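Local coordinates for putative uncharacterized protein (Pyrococcus abyssi virus 1, PDB 4HR1) that is of unknown function but folds as a bundle of helices, with a second protein chain in its assembly, at residues I13-T18 and E90-E95; T18-L23 and E38-L43. All coordinates share one frame; numbering follows the deposited sequence.

Contact 1 of 2, residues I13-T18 and E90-E95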
ATOM      1  N   ILE A  13      -5.290  -0.423   4.688  1.00 36.19           N
ATOM      2  CA  ILE A  13      -4.283  -1.323   4.092  1.00 34.86           C
ATOM      3  C   ILE A  13      -2.942  -0.555   3.991  1.00 35.60           C
ATOM      4  O   ILE A  13      -1.914  -1.067   4.444  1.00 33.89           O
ATOM      5  CB  ILE A  13      -4.751  -1.960   2.727  1.00 38.14           C
ATOM      6  CG1 ILE A  13      -6.037  -2.832   2.897  1.00 37.95           C
ATOM      7  CG2 ILE A  13      -3.620  -2.800   2.091  1.00 38.54           C
ATOM      8  CD1 ILE A  13      -6.967  -2.972   1.579  1.00 31.20           C
ATOM      9  N   SER A  14      -2.974   0.692   3.457  1.00 32.43           N
ATOM     10  CA  SER A  14      -1.776   1.545   3.343  1.00 34.35           C
ATOM     11  C   SER A  14      -1.075   1.723   4.690  1.00 40.40           C
ATOM     12  O   SER A  14       0.125   1.458   4.759  1.00 40.79           O
ATOM     13  CB  SER A  14      -2.099   2.896   2.713  1.00 39.77           C
ATOM     14  OG  SER A  14      -2.652   2.730   1.415  1.00 52.89           O
ATOM     15  N   TRP A  15      -1.828   2.076   5.773  1.00 36.14           N
ATOM     16  CA  TRP A  15      -1.261   2.218   7.122  1.00 34.57           C
ATOM     17  C   TRP A  15      -0.576   0.941   7.518  1.00 38.98           C
ATOM     18  O   TRP A  15       0.572   0.971   7.971  1.00 39.40           O
ATOM     19  CB  TRP A  15      -2.351   2.527   8.182  1.00 32.01           C
ATOM     20  CG  TRP A  15      -1.795   3.044   9.480  1.00 30.99           C
ATOM     21  CD1 TRP A  15      -1.617   4.355   9.819  1.00 33.53           C
ATOM     22  CD2 TRP A  15      -1.244   2.272  10.561  1.00 30.03           C
ATOM     23  NE1 TRP A  15      -1.051   4.449  11.068  1.00 32.54           N
ATOM     24  CE2 TRP A  15      -0.804   3.187  11.546  1.00 33.10           C
ATOM     25  CE3 TRP A  15      -1.146   0.889  10.833  1.00 30.42           C
ATOM     26  CZ2 TRP A  15      -0.255   2.772  12.768  1.00 31.35           C
ATOM     27  CZ3 TRP A  15      -0.569   0.483  12.028  1.00 30.83           C
ATOM     28  CH2 TRP A  15      -0.115   1.416  12.971  1.00 31.07           C
ATOM     29  N   LEU A  16      -1.285  -0.183   7.373  1.00 36.77           N
ATOM     30  CA  LEU A  16      -0.761  -1.497   7.765  1.00 37.52           C
ATOM     31  C   LEU A  16       0.497  -1.905   6.982  1.00 42.50           C
ATOM     32  O   LEU A  16       1.435  -2.432   7.590  1.00 41.46           O
ATOM     33  CB  LEU A  16      -1.858  -2.566   7.684  1.00 37.87           C
ATOM     34  CG  LEU A  16      -2.966  -2.478   8.738  1.00 43.31           C
ATOM     35  CD1 LEU A  16      -4.013  -3.492   8.483  1.00 44.27           C
ATOM     36  CD2 LEU A  16      -2.434  -2.713  10.123  1.00 46.51           C
ATOM     37  N   ARG A  17       0.552  -1.588   5.660  1.00 40.43           N
ATOM     38  CA  ARG A  17       1.728  -1.890   4.830  1.00 41.05           C
ATOM     39  C   ARG A  17       2.932  -1.041   5.255  1.00 44.30           C
ATOM     40  O   ARG A  17       4.019  -1.591   5.487  1.00 43.78           O
ATOM     41  CB  ARG A  17       1.427  -1.752   3.329  1.00 42.74           C
ATOM     42  CG  ARG A  17       0.436  -2.804   2.827  1.00 52.13           C
ATOM     43  CD  ARG A  17       0.794  -3.307   1.449  1.00 60.18           C
ATOM     44  NE  ARG A  17      -0.384  -3.487   0.593  1.00 63.24           N
ATOM     45  CZ  ARG A  17      -1.025  -4.640   0.424  1.00 69.85           C
ATOM     46  NH1 ARG A  17      -0.633  -5.731   1.078  1.00 48.51           N
ATOM     47  NH2 ARG A  17      -2.073  -4.709  -0.382  1.00 53.83           N
ATOM     48  N   THR A  18       2.706   0.278   5.447  1.00 39.76           N
ATOM     49  CA  THR A  18       3.710   1.247   5.897  1.00 39.54           C
ATOM     50  C   THR A  18       4.235   0.859   7.286  1.00 45.40           C
ATOM     51  O   THR A  18       5.442   0.985   7.542  1.00 46.09           O
ATOM     52  CB  THR A  18       3.146   2.669   5.862  1.00 46.73           C
ATOM     53  OG1 THR A  18       2.359   2.885   4.675  1.00 36.20           O
ATOM     54  CG2 THR A  18       4.233   3.732   5.997  1.00 47.22           C
ATOM     55  N   GLU A  90      -3.789  -3.899  15.757  1.00 37.75           N
ATOM     56  CA  GLU A  90      -3.575  -4.238  17.163  1.00 38.66           C
ATOM     57  C   GLU A  90      -2.345  -5.118  17.311  1.00 43.38           C
ATOM     58  O   GLU A  90      -1.471  -4.816  18.121  1.00 42.24           O
ATOM     59  CB  GLU A  90      -4.836  -4.942  17.716  1.00 40.53           C
ATOM     60  CG  GLU A  90      -5.018  -4.888  19.224  1.00 49.65           C
ATOM     61  CD  GLU A  90      -4.490  -6.053  20.042  1.00 78.23           C
ATOM     62  OE1 GLU A  90      -4.812  -6.107  21.250  1.00 83.54           O
ATOM     63  OE2 GLU A  90      -3.758  -6.907  19.490  1.00 80.55           O
ATOM     64  N   GLN A  91      -2.249  -6.182  16.491  1.00 42.33           N
ATOM     65  CA  GLN A  91      -1.118  -7.113  16.521  1.00 42.65           C
ATOM     66  C   GLN A  91       0.192  -6.459  16.054  1.00 47.25           C
ATOM     67  O   GLN A  91       1.269  -6.863  16.506  1.00 47.68           O
ATOM     68  CB  GLN A  91      -1.421  -8.382  15.720  1.00 44.34           C
ATOM     69  CG  GLN A  91      -2.579  -9.232  16.235  1.00 64.13           C
ATOM     70  CD  GLN A  91      -2.685 -10.519  15.449  1.00 92.30           C
ATOM     71  OE1 GLN A  91      -2.249 -11.590  15.897  1.00 92.69           O
ATOM     72  NE2 GLN A  91      -3.226 -10.444  14.239  1.00 80.00           N
ATOM     73  N   ILE A  92       0.102  -5.442  15.172  1.00 43.54           N
ATOM     74  CA  ILE A  92       1.259  -4.670  14.697  1.00 43.35           C
ATOM     75  C   ILE A  92       1.861  -3.858  15.875  1.00 46.12           C
ATOM     76  O   ILE A  92       3.075  -3.956  16.124  1.00 45.03           O
ATOM     77  CB  ILE A  92       0.882  -3.768  13.471  1.00 46.86           C
ATOM     78  CG1 ILE A  92       0.641  -4.579  12.150  1.00 47.59           C
ATOM     79  CG2 ILE A  92       1.855  -2.596  13.263  1.00 48.45           C
ATOM     80  CD1 ILE A  92       1.722  -5.577  11.735  1.00 55.21           C
ATOM     81  N   ILE A  93       0.996  -3.064  16.584  1.00 40.82           N
ATOM     82  CA  ILE A  93       1.360  -2.196  17.710  1.00 40.18           C
ATOM     83  C   ILE A  93       1.945  -3.050  18.833  1.00 46.46           C
ATOM     84  O   ILE A  93       3.012  -2.734  19.374  1.00 46.27           O
ATOM     85  CB  ILE A  93       0.162  -1.304  18.147  1.00 42.42           C
ATOM     86  CG1 ILE A  93      -0.298  -0.387  16.991  1.00 42.09           C
ATOM     87  CG2 ILE A  93       0.505  -0.480  19.397  1.00 42.39           C
ATOM     88  CD1 ILE A  93      -1.734   0.009  17.000  1.00 47.99           C
ATOM     89  N   VAL A  94       1.290  -4.184  19.107  1.00 44.06           N
ATOM     90  CA  VAL A  94       1.741  -5.165  20.091  1.00 44.41           C
ATOM     91  C   VAL A  94       3.145  -5.684  19.725  1.00 48.00           C
ATOM     92  O   VAL A  94       3.994  -5.794  20.606  1.00 48.65           O
ATOM     93  CB  VAL A  94       0.678  -6.293  20.242  1.00 48.62           C
ATOM     94  CG1 VAL A  94       1.232  -7.510  20.980  1.00 48.25           C
ATOM     95  CG2 VAL A  94      -0.570  -5.761  20.950  1.00 48.52           C
ATOM     96  N   GLU A  95       3.389  -5.968  18.427  1.00 44.16           N
ATOM     97  CA  GLU A  95       4.682  -6.434  17.922  1.00 44.06           C
ATOM     98  C   GLU A  95       5.746  -5.370  18.091  1.00 46.54           C
ATOM     99  O   GLU A  95       6.830  -5.684  18.595  1.00 45.37           O
ATOM    100  CB  GLU A  95       4.596  -6.911  16.454  1.00 45.64           C
ATOM    101  CG  GLU A  95       5.896  -7.476  15.885  1.00 54.58           C
ATOM    102  CD  GLU A  95       6.440  -8.754  16.503  1.00 76.58           C
ATOM    103  OE1 GLU A  95       5.734  -9.370  17.336  1.00 56.88           O
ATOM    104  OE2 GLU A  95       7.570  -9.154  16.133  1.00 75.33           O
TER

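Contact 2 of 2, residues T18-L23 and E38-L43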
ATOM      1  N   THR A  18       2.706   0.278   5.447  1.00 39.76           N
ATOM      2  CA  THR A  18       3.710   1.247   5.897  1.00 39.54           C
ATOM      3  C   THR A  18       4.235   0.859   7.286  1.00 45.40           C
ATOM      4  O   THR A  18       5.442   0.985   7.542  1.00 46.09           O
ATOM      5  CB  THR A  18       3.146   2.669   5.862  1.00 46.73           C
ATOM      6  OG1 THR A  18       2.359   2.885   4.675  1.00 36.20           O
ATOM      7  CG2 THR A  18       4.233   3.732   5.997  1.00 47.22           C
ATOM      8  N   ALA A  19       3.339   0.329   8.154  1.00 41.54           N
ATOM      9  CA  ALA A  19       3.672  -0.138   9.504  1.00 41.12           C
ATOM     10  C   ALA A  19       4.570  -1.356   9.455  1.00 44.82           C
ATOM     11  O   ALA A  19       5.451  -1.498  10.299  1.00 44.85           O
ATOM     12  CB  ALA A  19       2.399  -0.454  10.278  1.00 41.79           C
ATOM     13  N   ILE A  20       4.355  -2.239   8.461  1.00 42.39           N
ATOM     14  CA  ILE A  20       5.181  -3.437   8.249  1.00 42.29           C
ATOM     15  C   ILE A  20       6.560  -3.010   7.712  1.00 44.19           C
ATOM     16  O   ILE A  20       7.572  -3.496   8.207  1.00 44.05           O
ATOM     17  CB  ILE A  20       4.434  -4.508   7.377  1.00 46.12           C
ATOM     18  CG1 ILE A  20       3.383  -5.246   8.245  1.00 46.31           C
ATOM     19  CG2 ILE A  20       5.407  -5.538   6.705  1.00 47.10           C
ATOM     20  CD1 ILE A  20       2.257  -5.751   7.512  1.00 51.14           C
ATOM     21  N   ALA A  21       6.597  -2.063   6.759  1.00 40.50           N
ATOM     22  CA  ALA A  21       7.844  -1.496   6.212  1.00 41.34           C
ATOM     23  C   ALA A  21       8.678  -0.918   7.359  1.00 47.76           C
ATOM     24  O   ALA A  21       9.875  -1.213   7.448  1.00 47.47           O
ATOM     25  CB  ALA A  21       7.532  -0.396   5.191  1.00 41.88           C
ATOM     26  N   PHE A  22       8.013  -0.163   8.278  1.00 45.66           N
ATOM     27  CA  PHE A  22       8.617   0.459   9.460  1.00 46.02           C
ATOM     28  C   PHE A  22       9.273  -0.580  10.361  1.00 52.80           C
ATOM     29  O   PHE A  22      10.449  -0.422  10.700  1.00 52.70           O
ATOM     30  CB  PHE A  22       7.558   1.268  10.228  1.00 47.53           C
ATOM     31  CG  PHE A  22       8.068   2.095  11.384  1.00 48.31           C
ATOM     32  CD1 PHE A  22       8.209   1.540  12.650  1.00 50.61           C
ATOM     33  CD2 PHE A  22       8.351   3.444  11.221  1.00 49.99           C
ATOM     34  CE1 PHE A  22       8.656   2.312  13.724  1.00 51.61           C
ATOM     35  CE2 PHE A  22       8.777   4.217  12.301  1.00 52.56           C
ATOM     36  CZ  PHE A  22       8.921   3.649  13.547  1.00 50.19           C
ATOM     37  N   LEU A  23       8.522  -1.654  10.725  1.00 50.89           N
ATOM     38  CA  LEU A  23       8.993  -2.761  11.575  1.00 51.21           C
ATOM     39  C   LEU A  23      10.196  -3.480  10.981  1.00 58.06           C
ATOM     40  O   LEU A  23      11.146  -3.772  11.710  1.00 57.15           O
ATOM     41  CB  LEU A  23       7.873  -3.778  11.790  1.00 50.98           C
ATOM     42  CG  LEU A  23       7.086  -3.648  13.054  1.00 55.24           C
ATOM     43  CD1 LEU A  23       5.639  -3.968  12.792  1.00 55.99           C
ATOM     44  CD2 LEU A  23       7.652  -4.545  14.142  1.00 57.07           C
ATOM     45  N   GLU A  38       9.904 -13.650  11.585  1.00 68.68           N
ATOM     46  CA  GLU A  38       8.904 -14.633  11.174  1.00 67.33           C
ATOM     47  C   GLU A  38       7.521 -14.053  11.468  1.00 66.05           C
ATOM     48  O   GLU A  38       6.711 -13.971  10.547  1.00 64.71           O
ATOM     49  CB  GLU A  38       9.112 -15.963  11.928  1.00 69.18           C
ATOM     50  CG  GLU A  38       8.509 -17.188  11.256  1.00 82.59           C
ATOM     51  CD  GLU A  38       9.526 -18.214  10.791  1.00111.62           C
ATOM     52  OE1 GLU A  38      10.216 -18.809  11.651  1.00104.40           O
ATOM     53  OE2 GLU A  38       9.633 -18.424   9.561  1.00113.81           O
ATOM     54  N   GLN A  39       7.284 -13.596  12.734  1.00 59.62           N
ATOM     55  CA  GLN A  39       6.035 -12.980  13.221  1.00 58.38           C
ATOM     56  C   GLN A  39       5.584 -11.812  12.333  1.00 59.50           C
ATOM     57  O   GLN A  39       4.393 -11.704  12.021  1.00 57.99           O
ATOM     58  CB  GLN A  39       6.185 -12.491  14.673  1.00 59.99           C
ATOM     59  CG  GLN A  39       6.352 -13.593  15.731  1.00 79.53           C
ATOM     60  CD  GLN A  39       6.735 -13.062  17.110  1.00 99.87           C
ATOM     61  OE1 GLN A  39       6.120 -13.401  18.127  1.00 96.56           O
ATOM     62  NE2 GLN A  39       7.772 -12.235  17.191  1.00 87.38           N
ATOM     63  N   VAL A  40       6.547 -10.955  11.912  1.00 55.12           N
ATOM     64  CA  VAL A  40       6.311  -9.788  11.049  1.00 54.81           C
ATOM     65  C   VAL A  40       5.874 -10.262   9.666  1.00 58.29           C
ATOM     66  O   VAL A  40       4.899  -9.737   9.116  1.00 57.29           O
ATOM     67  CB  VAL A  40       7.534  -8.814  11.021  1.00 58.80           C
ATOM     68  CG1 VAL A  40       7.388  -7.724   9.951  1.00 58.38           C
ATOM     69  CG2 VAL A  40       7.739  -8.172  12.390  1.00 58.56           C
ATOM     70  N   GLU A  41       6.578 -11.293   9.133  1.00 55.56           N
ATOM     71  CA  GLU A  41       6.297 -11.927   7.840  1.00 54.62           C
ATOM     72  C   GLU A  41       4.874 -12.500   7.845  1.00 54.89           C
ATOM     73  O   GLU A  41       4.111 -12.247   6.910  1.00 55.52           O
ATOM     74  CB  GLU A  41       7.339 -13.017   7.532  1.00 56.12           C
ATOM     75  CG  GLU A  41       8.376 -12.608   6.504  1.00 68.98           C
ATOM     76  CD  GLU A  41       7.844 -12.370   5.103  1.00108.57           C
ATOM     77  OE1 GLU A  41       8.355 -11.441   4.437  1.00109.70           O
ATOM     78  OE2 GLU A  41       6.899 -13.081   4.681  1.00111.02           O
ATOM     79  N   LYS A  42       4.501 -13.183   8.947  1.00 48.24           N
ATOM     80  CA  LYS A  42       3.167 -13.746   9.179  1.00 47.22           C
ATOM     81  C   LYS A  42       2.106 -12.641   9.121  1.00 50.82           C
ATOM     82  O   LYS A  42       1.101 -12.803   8.432  1.00 50.51           O
ATOM     83  CB  LYS A  42       3.120 -14.508  10.518  1.00 48.46           C
ATOM     84  CG  LYS A  42       3.845 -15.864  10.496  1.00 51.06           C
ATOM     85  CD  LYS A  42       3.071 -16.950  11.268  1.00 55.15           C
ATOM     86  CE  LYS A  42       3.817 -18.266  11.396  1.00 53.84           C
ATOM     87  NZ  LYS A  42       4.916 -18.184  12.396  1.00 56.09           N
ATOM     88  N   LEU A  43       2.389 -11.470   9.745  1.00 48.18           N
ATOM     89  CA  LEU A  43       1.496 -10.306   9.715  1.00 47.58           C
ATOM     90  C   LEU A  43       1.319  -9.724   8.330  1.00 49.99           C
ATOM     91  O   LEU A  43       0.180  -9.458   7.937  1.00 48.19           O
ATOM     92  CB  LEU A  43       1.902  -9.239  10.730  1.00 47.78           C
ATOM     93  CG  LEU A  43       1.521  -9.569  12.178  1.00 52.90           C
ATOM     94  CD1 LEU A  43       2.497  -8.960  13.155  1.00 53.23           C
ATOM     95  CD2 LEU A  43       0.095  -9.146  12.488  1.00 54.35           C
TER

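Contact 1 of 2, residues I13-T18 and E90-E95
Ile92 meets two neighbours of helix 5-30 with two different branches. Its CG2 methyl reaches the six-membered ring of Trp15, with CG2 of Ile92 4.1 Å from CZ3 of Trp15, while its CG1 methylene faces Leu16, where CG1 of Ile92 stands 4.1 Å from CD2 of Leu16. The first torsion of Ile92 explains this division of labour: at -72° it sets CG1 beside the backbone N and CG2 beside the carbonyl carbon, so the side chain forks between the two partners. In Trp15, CG lies anti to the backbone N (chi1 -164°), and the benzo end of the indole reaches helix 72-98; the side chains of Trp15 and Ile92 pass alongside each other, pointing opposite ways. This is interhelical packing in the helical bundle: helix 5-30 and helix 72-98, first and third in the chain, run nearly parallel, their local axes 11.0 Å apart and inclined by 22°. At that spacing Leu16 and Ile92 are the closest backbone pair, 7.9 Å from CA to CA, and side chains bridge the rest. Ile93 adds a looser touch, CG1 of Ile93 lying 4.4 Å from CH2 of Trp15, oblique to the ring. NE1 of Trp15 hydrogen-bonds OD1 of Asp116 on helix 109-119, while Lys89 makes a cation-pi contact with the ring. On the flank of helix 5-30, Thr18 OG1 donates over 2.7 Å to Ser14 O, a carbonyl that also accepts Thr18 N, and meets it from above its plane.

Contact 2 of 2, residues T18-L23 and E38-L43
Val40 presents both methyls to helix 5-30, each to a different residue one helical turn apart. CG2 of Val40 touches CD2 of Leu23 at 4.0 Å, the two side chains crossing at a slant, and CG1 of Val40 lies 4.4 Å from CG2 of Ile20. This is packing within a helical bundle between consecutive helices, 5-30 and 34-63, which run antiparallel: the local axes make an angle of 166° and approach to 10.5 Å. Ile20 and Val40 mark the register, with CA of Ile20 7.0 Å from CA of Val40, and both direct their CB toward the opposing helix, as do Leu23 and Leu43. The split of Val40 follows from its first torsion, 170°, which puts CG1 opposite the backbone N and leaves CG2 beside it, so that the two methyls diverge across the interface. Ile20 forks as well: while CG2 goes to Val40, the longer CG1 branch extends along the partner helix toward Leu43.

Around this apolar first shell, neighbouring elements add further contacts. Ile20 also packs on Lys44 and Val47 farther along helix 34-63, Leu43 leans on Gln91 of helix 72-98, and Leu23 touches Val99 in a loop. Phe22 belongs to another side of helix 5-30, where it meets aromatic rings of another protein chain edge-to-face. The backbones beneath are ordinary helix, with Leu23 N bonded to Ala19 O and Leu43 N to Gln39 O. At the far end of the Ile20 branch, CD1 of Ile20 comes to rest against the main chain, 4.2 Å from the carbonyl carbon C of Leu43.

In the fold
Contacts 1 and 2 are both buried and both draw on helix 5-30, overlapping at Thr18, yet they use different sides of it: one faces helix 72-98 in a nearly parallel sense, the other helix 34-63 in an antiparallel one. Contact 1 lies closer to the centre of the chain, about 5 Å against about 10 Å, measured from the contact centres. Its chemistry mixes an aromatic ring, with outside polar partners, and a partly exposed isoleucine; in contact 2 the side-chain contacts are purely aliphatic and bury about a quarter more surface (181 against 144 Å²). Ile92 CD1 lies 3.7 Å from Leu43 CD1 and Ile92 CG2 3.7 Å from Ala19 CB, so the two adjoin where helices 5-30, 34-63 and 72-98 meet.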